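Local atomic coordinates of Cas13d (uncultured Ruminococcus sp, PDB entry 6IV9), a protein that binds CRISPR RNA and, with its two HEPN domains, matures that guide and cleaves target RNA. Residues Thr264-Thr267 with Arg268-Glu271; Met501-Met504 with Leu505-Phe508; Asn680-Leu683 with Glu684-Arg687; Phe245-Leu248 with Leu249-Lys252. The protein carries 2 engineered substitutions. One frame throughout, in Å; residues are numbered along the deposited sequence.

Interaction 1 (Thr264-Thr267 with Arg268-Glu271); sequences TKDT and RASE
D266 N-caps helix 267-291, its carboxylate bonded to the backbone N-H of A269. The side chain can be followed outward. Its CB carries CG anti to the backbone N (chi1 167°), which swings the carboxylate beside its own carbonyl and over the first turn of the helix. CG itself lies close to the amides of R268 and A269. At the tip the two oxygens divide the work. OD2 accepts from the N of A269 at 3.1 Å, and the donor comes from above the carboxylate plane, 52° out of it. The same OD2 rests 3.4 Å from the CB of R268 and also touches the CB of A269. OD1 of D266 takes a hydrogen bond from a water 2.7 Å away. That water in turn accepts from the preceding amide, the N of R268. The carboxylate thus serves two amides of the first turn, one directly and one through water, and the positive end of the helix would probably favour its charged form. R268 runs alongside D266, its guanidinium plane turned 62° from the carboxylate and the charged atoms not in contact. Behind the cap the regular helix sets in, with the N of S270 bonded to the O of D266. E271 carries its carboxylate away to Y219, while the OG1 of T264 lies 4.0 Å from the CB of A269. The N of E271 completes the turn on the O of T267, 3.0 Å away.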
ATOM      1  N   THR A 264       7.012 -27.557 -19.476  1.00 43.09           N
ATOM      2  CA  THR A 264       7.584 -28.924 -19.530  1.00 51.87           C
ATOM      3  C   THR A 264       7.380 -29.645 -18.194  1.00 46.89           C
ATOM      4  O   THR A 264       7.227 -28.973 -17.192  1.00 37.89           O
ATOM      5  CB  THR A 264       9.069 -28.867 -19.882  1.00 52.73           C
ATOM      6  OG1 THR A 264       9.692 -28.023 -18.920  1.00 58.06           O
ATOM      7  CG2 THR A 264       9.302 -28.292 -21.258  1.00 59.79           C
ATOM      8  N   LYS A 265       7.368 -30.974 -18.222  1.00 41.50           N
ATOM      9  CA  LYS A 265       7.222 -31.793 -16.990  1.00 42.75           C
ATOM     10  C   LYS A 265       8.594 -32.323 -16.562  1.00 40.95           C
ATOM     11  O   LYS A 265       8.666 -33.172 -15.688  1.00 43.04           O
ATOM     12  CB  LYS A 265       6.169 -32.877 -17.186  1.00 45.09           C
ATOM     13  CG  LYS A 265       4.813 -32.333 -17.592  1.00 54.42           C
ATOM     14  CD  LYS A 265       4.183 -31.533 -16.512  1.00 55.82           C
ATOM     15  CE  LYS A 265       2.887 -30.892 -16.950  1.00 63.12           C
ATOM     16  NZ  LYS A 265       2.120 -30.446 -15.776  1.00 70.66           N
ATOM     17  N   ASP A 266       9.629 -31.768 -17.165  1.00 40.13           N
ATOM     18  CA  ASP A 266      11.027 -32.141 -16.886  1.00 41.41           C
ATOM     19  C   ASP A 266      11.274 -31.944 -15.390  1.00 42.83           C
ATOM     20  O   ASP A 266      10.934 -30.896 -14.876  1.00 39.33           O
ATOM     21  CB  ASP A 266      11.900 -31.240 -17.750  1.00 47.78           C
ATOM     22  CG  ASP A 266      13.364 -31.250 -17.390  1.00 64.93           C
ATOM     23  OD1 ASP A 266      13.964 -32.334 -17.454  1.00 83.16           O
ATOM     24  OD2 ASP A 266      13.896 -30.174 -17.088  1.00 63.65           O
ATOM     25  N   THR A 267      11.887 -32.926 -14.744  1.00 37.92           N
ATOM     26  CA  THR A 267      12.144 -32.895 -13.289  1.00 40.38           C
ATOM     27  C   THR A 267      13.037 -31.706 -12.929  1.00 40.65           C
ATOM     28  O   THR A 267      12.729 -31.020 -11.969  1.00 38.29           O
ATOM     29  CB  THR A 267      12.751 -34.236 -12.855  1.00 43.20           C
ATOM     30  OG1 THR A 267      11.750 -35.223 -13.064  1.00 47.05           O
ATOM     31  CG2 THR A 267      13.139 -34.283 -11.400  1.00 48.93           C
ATOM     32  N   ARG A 268      14.066 -31.445 -13.722  1.00 39.06           N
ATOM     33  CA  ARG A 268      14.999 -30.345 -13.398  1.00 46.48           C
ATOM     34  C   ARG A 268      14.267 -28.998 -13.374  1.00 44.79           C
ATOM     35  O   ARG A 268      14.426 -28.269 -12.411  1.00 39.09           O
ATOM     36  CB  ARG A 268      16.055 -30.308 -14.501  1.00 55.94           C
ATOM     37  CG  ARG A 268      17.318 -29.537 -14.171  1.00 68.96           C
ATOM     38  CD  ARG A 268      18.355 -29.806 -15.243  1.00 80.67           C
ATOM     39  NE  ARG A 268      18.343 -28.801 -16.299  1.00 96.52           N
ATOM     40  CZ  ARG A 268      19.227 -28.734 -17.292  1.00 96.99           C
ATOM     41  NH1 ARG A 268      19.680 -27.561 -17.696  1.00 88.66           N
ATOM     42  NH2 ARG A 268      19.654 -29.840 -17.872  1.00 92.49           N
ATOM     43  N   ALA A 269      13.481 -28.699 -14.400  1.00 39.82           N
ATOM     44  CA  ALA A 269      12.749 -27.415 -14.475  1.00 40.72           C
ATOM     45  C   ALA A 269      11.737 -27.307 -13.337  1.00 35.51           C
ATOM     46  O   ALA A 269      11.586 -26.237 -12.784  1.00 39.57           O
ATOM     47  CB  ALA A 269      12.078 -27.303 -15.808  1.00 40.82           C
ATOM     48  N   SER A 270      11.068 -28.405 -13.028  1.00 33.15           N
ATOM     49  CA  SER A 270      10.039 -28.424 -11.967  1.00 37.56           C
ATOM     50  C   SER A 270      10.665 -28.088 -10.614  1.00 39.32           C
ATOM     51  O   SER A 270      10.119 -27.271  -9.916  1.00 31.82           O
ATOM     52  CB  SER A 270       9.409 -29.774 -11.931  1.00 39.20           C
ATOM     53  OG  SER A 270       8.481 -29.860 -10.881  1.00 41.36           O
ATOM     54  N   GLU A 271      11.778 -28.730 -10.285  1.00 33.47           N
ATOM     55  CA  GLU A 271      12.472 -28.479  -9.002  1.00 39.81           C
ATOM     56  C   GLU A 271      12.988 -27.040  -8.950  1.00 33.06           C
ATOM     57  O   GLU A 271      12.954 -26.467  -7.895  1.00 33.57           O
ATOM     58  CB  GLU A 271      13.544 -29.534  -8.747  1.00 42.42           C
ATOM     59  CG  GLU A 271      12.941 -30.847  -8.294  1.00 54.87           C
ATOM     60  CD  GLU A 271      12.884 -31.028  -6.786  1.00 68.22           C
ATOM     61  OE1 GLU A 271      13.927 -31.398  -6.201  1.00 68.06           O
ATOM     62  OE2 GLU A 271      11.816 -30.799  -6.201  1.00 57.61           O
TER
HETATM   63  O   HOH W   1      15.328 -33.446 -15.415  1.00 41.15           O

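Interaction 2 (Met501-Met504 with Leu505-Phe508); sequences MIYM and LTYF
L505 packs beside I502 and M504 in the last turn of helix 497-505, all of it buried, ahead of helix 511-535. Its two methyls part: CD2 of L505 meets the CD1 of I502 at 3.9 Å, and CD1 meets the CE of M504, whose chain is bent at both chi2 and chi3. T506 follows. With chi1 at 74° its hydroxyl folds back onto the chain and donates to the O of Y503 at 2.6 Å, in the carbonyl plane and on a lone pair. The N of T506 reaches the same oxygen from above that plane, 63° out of it, so one carbonyl is gripped twice. The hydroxyl also lies over one face of the Y503 ring. Y507 sets its ring at 88° to that of Y503, the CE1 of Y507 lying 3.8 Å from the CE2 of Y503. A single water joins the two tyrosines, 2.7 Å from the OH of Y503 and 2.5 Å from the OH of Y507. K574 makes a cation-pi contact with Y507, and helices 267-291 and 312-330 pack on M504 and Y507. F508 offers its ring edge to M504 in a Met-aromatic contact, the SD of M504 lying 4.0 Å from the CE2 of F508.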
ATOM      1  N   MET A 501      14.392  -7.923  -2.326  1.00 24.74           N
ATOM      2  CA  MET A 501      13.435  -8.651  -1.469  1.00 25.68           C
ATOM      3  C   MET A 501      12.083  -7.945  -1.545  1.00 28.62           C
ATOM      4  O   MET A 501      11.094  -8.614  -1.636  1.00 27.65           O
ATOM      5  CB  MET A 501      13.905  -8.676  -0.023  1.00 26.70           C
ATOM      6  CG  MET A 501      12.966  -9.379   0.880  1.00 27.39           C
ATOM      7  SD  MET A 501      13.668  -9.603   2.506  1.00 32.31           S
ATOM      8  CE  MET A 501      13.687  -7.932   3.121  1.00 36.80           C
ATOM      9  N   ILE A 502      12.087  -6.619  -1.500  1.00 22.82           N
ATOM     10  CA  ILE A 502      10.821  -5.844  -1.624  1.00 23.02           C
ATOM     11  C   ILE A 502      10.213  -6.093  -3.005  1.00 23.92           C
ATOM     12  O   ILE A 502       9.032  -6.309  -3.085  1.00 24.04           O
ATOM     13  CB  ILE A 502      11.036  -4.352  -1.330  1.00 21.16           C
ATOM     14  CG1 ILE A 502      11.575  -4.147   0.086  1.00 21.86           C
ATOM     15  CG2 ILE A 502       9.759  -3.582  -1.579  1.00 24.17           C
ATOM     16  CD1 ILE A 502      10.721  -4.718   1.169  1.00 24.82           C
ATOM     17  N   TYR A 503      11.033  -6.154  -4.044  1.00 21.46           N
ATOM     18  CA  TYR A 503      10.489  -6.423  -5.392  1.00 21.52           C
ATOM     19  C   TYR A 503       9.808  -7.793  -5.398  1.00 24.19           C
ATOM     20  O   TYR A 503       8.776  -7.936  -5.973  1.00 24.83           O
ATOM     21  CB  TYR A 503      11.558  -6.397  -6.483  1.00 25.33           C
ATOM     22  CG  TYR A 503      11.001  -6.854  -7.801  1.00 24.10           C
ATOM     23  CD1 TYR A 503      10.225  -6.012  -8.566  1.00 23.71           C
ATOM     24  CD2 TYR A 503      11.165  -8.147  -8.246  1.00 26.36           C
ATOM     25  CE1 TYR A 503       9.657  -6.422  -9.752  1.00 24.49           C
ATOM     26  CE2 TYR A 503      10.606  -8.578  -9.433  1.00 25.12           C
ATOM     27  CZ  TYR A 503       9.841  -7.714 -10.187  1.00 26.17           C
ATOM     28  OH  TYR A 503       9.263  -8.110 -11.343  1.00 27.60           O
ATOM     29  N   MET A 504      10.401  -8.764  -4.720  1.00 24.29           N
ATOM     30  CA  MET A 504       9.858 -10.142  -4.665  1.00 24.34           C
ATOM     31  C   MET A 504       8.465 -10.120  -4.023  1.00 23.80           C
ATOM     32  O   MET A 504       7.584 -10.711  -4.559  1.00 22.52           O
ATOM     33  CB  MET A 504      10.787 -11.047  -3.858  1.00 26.59           C
ATOM     34  CG  MET A 504      10.298 -12.459  -3.742  1.00 27.27           C
ATOM     35  SD  MET A 504       9.158 -12.711  -2.384  1.00 29.73           S
ATOM     36  CE  MET A 504      10.286 -12.555  -1.010  1.00 29.91           C
ATOM     37  N   LEU A 505       8.279  -9.317  -2.982  1.00 23.01           N
ATOM     38  CA  LEU A 505       6.999  -9.193  -2.244  1.00 23.64           C
ATOM     39  C   LEU A 505       5.891  -8.717  -3.185  1.00 23.08           C
ATOM     40  O   LEU A 505       4.784  -9.122  -3.021  1.00 22.23           O
ATOM     41  CB  LEU A 505       7.186  -8.142  -1.157  1.00 26.65           C
ATOM     42  CG  LEU A 505       7.315  -8.636   0.277  1.00 36.11           C
ATOM     43  CD1 LEU A 505       7.777 -10.068   0.380  1.00 32.90           C
ATOM     44  CD2 LEU A 505       8.166  -7.698   1.100  1.00 31.99           C
ATOM     45  N   THR A 506       6.238  -7.909  -4.184  1.00 20.62           N
ATOM     46  CA  THR A 506       5.242  -7.306  -5.111  1.00 23.04           C
ATOM     47  C   THR A 506       4.518  -8.352  -5.957  1.00 25.15           C
ATOM     48  O   THR A 506       3.461  -8.061  -6.449  1.00 24.32           O
ATOM     49  CB  THR A 506       5.803  -6.149  -5.933  1.00 22.82           C
ATOM     50  OG1 THR A 506       6.644  -6.691  -6.935  1.00 23.41           O
ATOM     51  CG2 THR A 506       6.509  -5.120  -5.084  1.00 25.03           C
ATOM     52  N   TYR A 507       5.063  -9.551  -6.064  1.00 26.69           N
ATOM     53  CA  TYR A 507       4.403 -10.636  -6.827  1.00 25.17           C
ATOM     54  C   TYR A 507       3.037 -10.951  -6.207  1.00 23.57           C
ATOM     55  O   TYR A 507       2.149 -11.339  -6.902  1.00 25.35           O
ATOM     56  CB  TYR A 507       5.239 -11.908  -6.764  1.00 25.34           C
ATOM     57  CG  TYR A 507       6.170 -12.067  -7.930  1.00 25.59           C
ATOM     58  CD1 TYR A 507       7.324 -11.323  -8.027  1.00 29.94           C
ATOM     59  CD2 TYR A 507       5.875 -12.936  -8.953  1.00 33.84           C
ATOM     60  CE1 TYR A 507       8.174 -11.456  -9.107  1.00 31.24           C
ATOM     61  CE2 TYR A 507       6.707 -13.080 -10.042  1.00 34.68           C
ATOM     62  CZ  TYR A 507       7.866 -12.343 -10.116  1.00 33.50           C
ATOM     63  OH  TYR A 507       8.666 -12.518 -11.197  1.00 37.55           O
ATOM     64  N   PHE A 508       2.942 -10.807  -4.896  1.00 22.88           N
ATOM     65  CA  PHE A 508       1.722 -11.166  -4.144  1.00 22.00           C
ATOM     66  C   PHE A 508       0.764  -9.982  -4.025  1.00 24.61           C
ATOM     67  O   PHE A 508      -0.284 -10.169  -3.463  1.00 27.20           O
ATOM     68  CB  PHE A 508       2.136 -11.656  -2.763  1.00 22.96           C
ATOM     69  CG  PHE A 508       3.101 -12.810  -2.791  1.00 26.35           C
ATOM     70  CD1 PHE A 508       2.708 -14.040  -3.281  1.00 31.93           C
ATOM     71  CD2 PHE A 508       4.397 -12.662  -2.350  1.00 26.25           C
ATOM     72  CE1 PHE A 508       3.595 -15.103  -3.323  1.00 39.78           C
ATOM     73  CE2 PHE A 508       5.278 -13.725  -2.391  1.00 29.83           C
ATOM     74  CZ  PHE A 508       4.876 -14.943  -2.866  1.00 32.77           C
TER
HETATM   75  O   HOH W   2       9.914 -10.572 -12.267  1.00 36.40           O

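Interaction 3 (Asn680-Leu683 with Glu684-Arg687); sequences NSSL and EAKR
K686 reaches back from the first turn of helix 683-696, which S682 N-caps, to the backbone of S681 in the preceding loop. Its CG is anti to its carbonyl carbon (chi1 -64°), and the aliphatic chain runs past the S681 hydroxyl, the OG of S681 lying 3.5 Å from the CG of K686. The chain then bends at chi4, and NZ donates to the O of S681 at 3.2 Å, tilted 34° from the carbonyl plane. The same ammonium is shared with the carbonyl of M679 and a salt bridge to E667, so one lysine stitches loop and neighbouring helix together. L683, the first helical residue, has its CB 3.9 Å from the NH1 of R687, and its O accepts from the N of R687 at 2.9 Å. R687 reaches this place on a chain extended from CG to NE, and its guanidinium is held by D663 and by the carbonyls of L658 and I661, which tie the new helix to the region around helices 651-660 and 663-673. The OG of S681 finds its own acceptor in the O of D678. S681 also sets its CB against the CB of A685. The OG of S682 accepts from the N of A685 at 3.0 Å and lies 3.3 Å from the CB of A685.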
ATOM      1  N   ASN A 680     -34.378   8.818 -18.418  1.00 38.57           N
ATOM      2  CA  ASN A 680     -35.178   9.813 -17.668  1.00 38.21           C
ATOM      3  C   ASN A 680     -35.431   9.328 -16.236  1.00 38.80           C
ATOM      4  O   ASN A 680     -35.921  10.102 -15.443  1.00 38.17           O
ATOM      5  CB  ASN A 680     -36.470  10.173 -18.397  1.00 41.24           C
ATOM      6  CG  ASN A 680     -36.328  11.301 -19.399  1.00 44.02           C
ATOM      7  OD1 ASN A 680     -35.299  11.941 -19.490  1.00 37.03           O
ATOM      8  ND2 ASN A 680     -37.380  11.554 -20.154  1.00 47.03           N
ATOM      9  N   SER A 681     -35.053   8.096 -15.906  1.00 34.24           N
ATOM     10  CA  SER A 681     -35.244   7.587 -14.528  1.00 33.47           C
ATOM     11  C   SER A 681     -34.277   8.278 -13.559  1.00 31.16           C
ATOM     12  O   SER A 681     -33.330   8.884 -13.999  1.00 31.88           O
ATOM     13  CB  SER A 681     -35.124   6.090 -14.445  1.00 34.74           C
ATOM     14  OG  SER A 681     -33.833   5.664 -14.788  1.00 34.21           O
ATOM     15  N   SER A 682     -34.566   8.192 -12.274  1.00 31.06           N
ATOM     16  CA  SER A 682     -33.732   8.826 -11.232  1.00 32.25           C
ATOM     17  C   SER A 682     -32.428   8.056 -11.042  1.00 32.95           C
ATOM     18  O   SER A 682     -32.375   6.902 -11.400  1.00 28.88           O
ATOM     19  CB  SER A 682     -34.472   8.858  -9.949  1.00 34.68           C
ATOM     20  OG  SER A 682     -34.639   7.560  -9.450  1.00 33.63           O
ATOM     21  N   LEU A 683     -31.449   8.697 -10.420  1.00 32.94           N
ATOM     22  CA  LEU A 683     -30.151   8.043 -10.131  1.00 33.91           C
ATOM     23  C   LEU A 683     -30.396   6.863  -9.194  1.00 32.32           C
ATOM     24  O   LEU A 683     -29.775   5.851  -9.383  1.00 30.55           O
ATOM     25  CB  LEU A 683     -29.191   9.064  -9.526  1.00 36.02           C
ATOM     26  CG  LEU A 683     -28.492   9.951 -10.547  1.00 40.60           C
ATOM     27  CD1 LEU A 683     -27.938  11.196  -9.893  1.00 45.83           C
ATOM     28  CD2 LEU A 683     -27.396   9.202 -11.269  1.00 37.20           C
ATOM     29  N   GLU A 684     -31.295   7.012  -8.227  1.00 31.65           N
ATOM     30  CA  GLU A 684     -31.586   5.887  -7.310  1.00 33.39           C
ATOM     31  C   GLU A 684     -32.176   4.726  -8.116  1.00 34.58           C
ATOM     32  O   GLU A 684     -31.878   3.603  -7.796  1.00 32.13           O
ATOM     33  CB  GLU A 684     -32.473   6.320  -6.143  1.00 39.61           C
ATOM     34  CG  GLU A 684     -32.637   5.257  -5.068  1.00 42.73           C
ATOM     35  CD  GLU A 684     -31.444   4.897  -4.184  1.00 56.71           C
ATOM     36  OE1 GLU A 684     -30.321   5.385  -4.423  1.00 59.33           O
ATOM     37  OE2 GLU A 684     -31.638   4.118  -3.250  1.00 63.76           O
ATOM     38  N   ALA A 685     -33.042   5.019  -9.084  1.00 31.45           N
ATOM     39  CA  ALA A 685     -33.629   3.965  -9.932  1.00 32.20           C
ATOM     40  C   ALA A 685     -32.519   3.293 -10.747  1.00 26.48           C
ATOM     41  O   ALA A 685     -32.538   2.103 -10.864  1.00 28.12           O
ATOM     42  CB  ALA A 685     -34.682   4.552 -10.826  1.00 32.25           C
ATOM     43  N   LYS A 686     -31.603   4.076 -11.292  1.00 27.01           N
ATOM     44  CA  LYS A 686     -30.484   3.526 -12.089  1.00 26.86           C
ATOM     45  C   LYS A 686     -29.606   2.641 -11.199  1.00 28.39           C
ATOM     46  O   LYS A 686     -29.274   1.563 -11.619  1.00 27.67           O
ATOM     47  CB  LYS A 686     -29.695   4.671 -12.717  1.00 30.16           C
ATOM     48  CG  LYS A 686     -30.471   5.496 -13.727  1.00 30.98           C
ATOM     49  CD  LYS A 686     -29.640   6.513 -14.419  1.00 34.72           C
ATOM     50  CE  LYS A 686     -30.343   7.060 -15.634  1.00 41.09           C
ATOM     51  NZ  LYS A 686     -30.580   8.503 -15.522  1.00 36.20           N
ATOM     52  N   ARG A 687     -29.300   3.089  -9.990  1.00 27.15           N
ATOM     53  CA  ARG A 687     -28.495   2.255  -9.065  1.00 29.17           C
ATOM     54  C   ARG A 687     -29.283   0.982  -8.755  1.00 30.56           C
ATOM     55  O   ARG A 687     -28.704  -0.073  -8.786  1.00 25.86           O
ATOM     56  CB  ARG A 687     -28.163   3.021  -7.785  1.00 28.82           C
ATOM     57  CG  ARG A 687     -27.136   4.128  -7.951  1.00 28.76           C
ATOM     58  CD  ARG A 687     -26.672   4.710  -6.631  1.00 29.32           C
ATOM     59  NE  ARG A 687     -25.504   5.557  -6.716  1.00 29.68           N
ATOM     60  CZ  ARG A 687     -25.511   6.850  -6.953  1.00 29.78           C
ATOM     61  NH1 ARG A 687     -26.644   7.510  -7.019  1.00 30.07           N
ATOM     62  NH2 ARG A 687     -24.379   7.489  -7.134  1.00 28.99           N
TER

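Interaction 4 (Phe245-Leu248 with Leu249-Lys252); sequences FNDL and LKTK
The last turns of helix 232-251 bring F245 and L249 together on a side facing helix 267-291, where F245 meets V277 and L281 and L249 meets Y273 and K274. The CG of L249 lies over one face of the F245 ring, and the CD1 of L249 is 3.6 Å from the CE2 of F245. F245 has CG anti to its backbone N (chi1 176°), which lays the ring beside its own carbonyl, on the side of the following turn. F222 meets this ring edge-to-face from elsewhere in the chain. On another flank D247 and K250 form a long salt bridge, OD1 of D247 to NZ of K250 3.9 Å. A water bridges the same two atoms, donating to OD1 of D247 at 2.8 Å and binding NZ of K250 only weakly. The CG of K250 packs against the O of N246, 3.2 Å away, and its chain bends at chi3 to bring NZ round to the aspartate. T251 stands just before K252, which leaves helical geometry with positive phi and sends its NZ to E261. The T251 hydroxyl is also hydrogen-bonded to the N of R253. Both the N and OG1 of T251 reach the O of L248 from the same face of its plane, OG1 at 2.9 Å.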
ATOM      1  N   PHE A 245       2.700 -27.215   1.144  1.00 27.52           N
ATOM      2  CA  PHE A 245       3.390 -26.617  -0.026  1.00 28.39           C
ATOM      3  C   PHE A 245       2.967 -27.362  -1.294  1.00 27.01           C
ATOM      4  O   PHE A 245       2.636 -26.748  -2.274  1.00 28.00           O
ATOM      5  CB  PHE A 245       4.897 -26.719   0.198  1.00 31.31           C
ATOM      6  CG  PHE A 245       5.795 -26.250  -0.918  1.00 30.96           C
ATOM      7  CD1 PHE A 245       5.983 -24.907  -1.169  1.00 31.44           C
ATOM      8  CD2 PHE A 245       6.515 -27.154  -1.670  1.00 29.38           C
ATOM      9  CE1 PHE A 245       6.831 -24.483  -2.172  1.00 30.79           C
ATOM     10  CE2 PHE A 245       7.362 -26.731  -2.676  1.00 31.51           C
ATOM     11  CZ  PHE A 245       7.524 -25.395  -2.917  1.00 35.45           C
ATOM     12  N   ASN A 246       2.965 -28.687  -1.235  1.00 29.68           N
ATOM     13  CA  ASN A 246       2.514 -29.499  -2.390  1.00 28.16           C
ATOM     14  C   ASN A 246       1.037 -29.220  -2.655  1.00 27.54           C
ATOM     15  O   ASN A 246       0.670 -29.164  -3.788  1.00 32.77           O
ATOM     16  CB  ASN A 246       2.827 -30.977  -2.210  1.00 29.29           C
ATOM     17  CG  ASN A 246       4.300 -31.259  -2.337  1.00 28.53           C
ATOM     18  OD1 ASN A 246       4.933 -30.779  -3.250  1.00 32.99           O
ATOM     19  ND2 ASN A 246       4.846 -32.010  -1.414  1.00 30.67           N
ATOM     20  N   ASP A 247       0.241 -29.031  -1.611  1.00 30.95           N
ATOM     21  CA  ASP A 247      -1.200 -28.736  -1.788  1.00 32.03           C
ATOM     22  C   ASP A 247      -1.339 -27.434  -2.578  1.00 30.94           C
ATOM     23  O   ASP A 247      -2.123 -27.389  -3.491  1.00 30.16           O
ATOM     24  CB  ASP A 247      -1.888 -28.589  -0.434  1.00 42.30           C
ATOM     25  CG  ASP A 247      -2.147 -29.892   0.296  1.00 51.86           C
ATOM     26  OD1 ASP A 247      -2.171 -30.920  -0.358  1.00 57.06           O
ATOM     27  OD2 ASP A 247      -2.321 -29.856   1.515  1.00 56.89           O
ATOM     28  N   LEU A 248      -0.558 -26.420  -2.225  1.00 30.65           N
ATOM     29  CA  LEU A 248      -0.604 -25.123  -2.935  1.00 29.09           C
ATOM     30  C   LEU A 248      -0.168 -25.296  -4.390  1.00 26.08           C
ATOM     31  O   LEU A 248      -0.763 -24.713  -5.245  1.00 29.16           O
ATOM     32  CB  LEU A 248       0.307 -24.137  -2.208  1.00 34.23           C
ATOM     33  CG  LEU A 248       0.296 -22.718  -2.759  1.00 38.82           C
ATOM     34  CD1 LEU A 248      -1.105 -22.156  -2.777  1.00 39.83           C
ATOM     35  CD2 LEU A 248       1.195 -21.826  -1.941  1.00 44.39           C
ATOM     36  N   LEU A 249       0.859 -26.094  -4.639  1.00 26.34           N
ATOM     37  CA  LEU A 249       1.321 -26.310  -6.032  1.00 28.35           C
ATOM     38  C   LEU A 249       0.218 -26.988  -6.856  1.00 28.80           C
ATOM     39  O   LEU A 249       0.083 -26.661  -8.009  1.00 32.56           O
ATOM     40  CB  LEU A 249       2.600 -27.148  -6.022  1.00 30.29           C
ATOM     41  CG  LEU A 249       3.821 -26.479  -5.401  1.00 30.01           C
ATOM     42  CD1 LEU A 249       4.936 -27.469  -5.177  1.00 28.89           C
ATOM     43  CD2 LEU A 249       4.297 -25.311  -6.229  1.00 30.61           C
ATOM     44  N   LYS A 250      -0.500 -27.923  -6.247  1.00 30.45           N
ATOM     45  CA  LYS A 250      -1.574 -28.697  -6.919  1.00 35.22           C
ATOM     46  C   LYS A 250      -2.747 -27.793  -7.329  1.00 35.20           C
ATOM     47  O   LYS A 250      -3.418 -28.111  -8.286  1.00 33.48           O
ATOM     48  CB  LYS A 250      -1.918 -29.938  -6.094  1.00 34.90           C
ATOM     49  CG  LYS A 250      -0.773 -30.932  -5.974  1.00 41.30           C
ATOM     50  CD  LYS A 250      -1.102 -32.264  -5.333  1.00 44.89           C
ATOM     51  CE  LYS A 250      -1.361 -32.176  -3.852  1.00 46.75           C
ATOM     52  NZ  LYS A 250      -1.032 -33.423  -3.126  1.00 49.19           N
ATOM     53  N   THR A 251      -2.987 -26.709  -6.603  1.00 34.53           N
ATOM     54  CA  THR A 251      -4.138 -25.836  -6.936  1.00 32.53           C
ATOM     55  C   THR A 251      -3.969 -25.169  -8.294  1.00 28.27           C
ATOM     56  O   THR A 251      -4.981 -24.848  -8.861  1.00 36.03           O
ATOM     57  CB  THR A 251      -4.426 -24.786  -5.863  1.00 34.49           C
ATOM     58  OG1 THR A 251      -3.423 -23.781  -5.915  1.00 32.00           O
ATOM     59  CG2 THR A 251      -4.544 -25.364  -4.476  1.00 35.52           C
ATOM     60  N   LYS A 252      -2.735 -24.799  -8.630  1.00 26.63           N
ATOM     61  CA  LYS A 252      -2.352 -24.057  -9.855  1.00 28.63           C
ATOM     62  C   LYS A 252      -2.661 -22.559  -9.684  1.00 32.14           C
ATOM     63  O   LYS A 252      -2.408 -21.797 -10.610  1.00 36.30           O
ATOM     64  CB  LYS A 252      -2.997 -24.640 -11.112  1.00 38.07           C
ATOM     65  CG  LYS A 252      -2.770 -26.120 -11.350  1.00 40.30           C
ATOM     66  CD  LYS A 252      -1.327 -26.505 -11.292  1.00 43.17           C
ATOM     67  CE  LYS A 252      -1.069 -27.969 -11.573  1.00 45.59           C
ATOM     68  NZ  LYS A 252       0.230 -28.406 -11.017  1.00 45.73           N
TER
HETATM   69  O   HOH W   3       0.024 -32.667  -0.051  1.00 37.51           O

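Overall arrangement
Along the chain the order is interaction 4, interaction 1, interaction 2, interaction 3. Interactions 4 and 1 lie in the last turns of helix 232-251 and at the start of helix 267-291, consecutive helices; their centres are about 15 Å apart and their nearest atoms about 6 Å. Helix 267-291 connects three of the sites, since it begins in interaction 1 and packs on interactions 4 and 2. Interaction 2 is deep, its centre about 12 Å from that of the chain and about 20 Å from that of interaction 4. Interaction 3 stands apart, about 44 Å from interaction 2 between centres. Two of the sites begin helices with N-caps and two lie in the last turns of helices, within a largely helical RNA-binding protein.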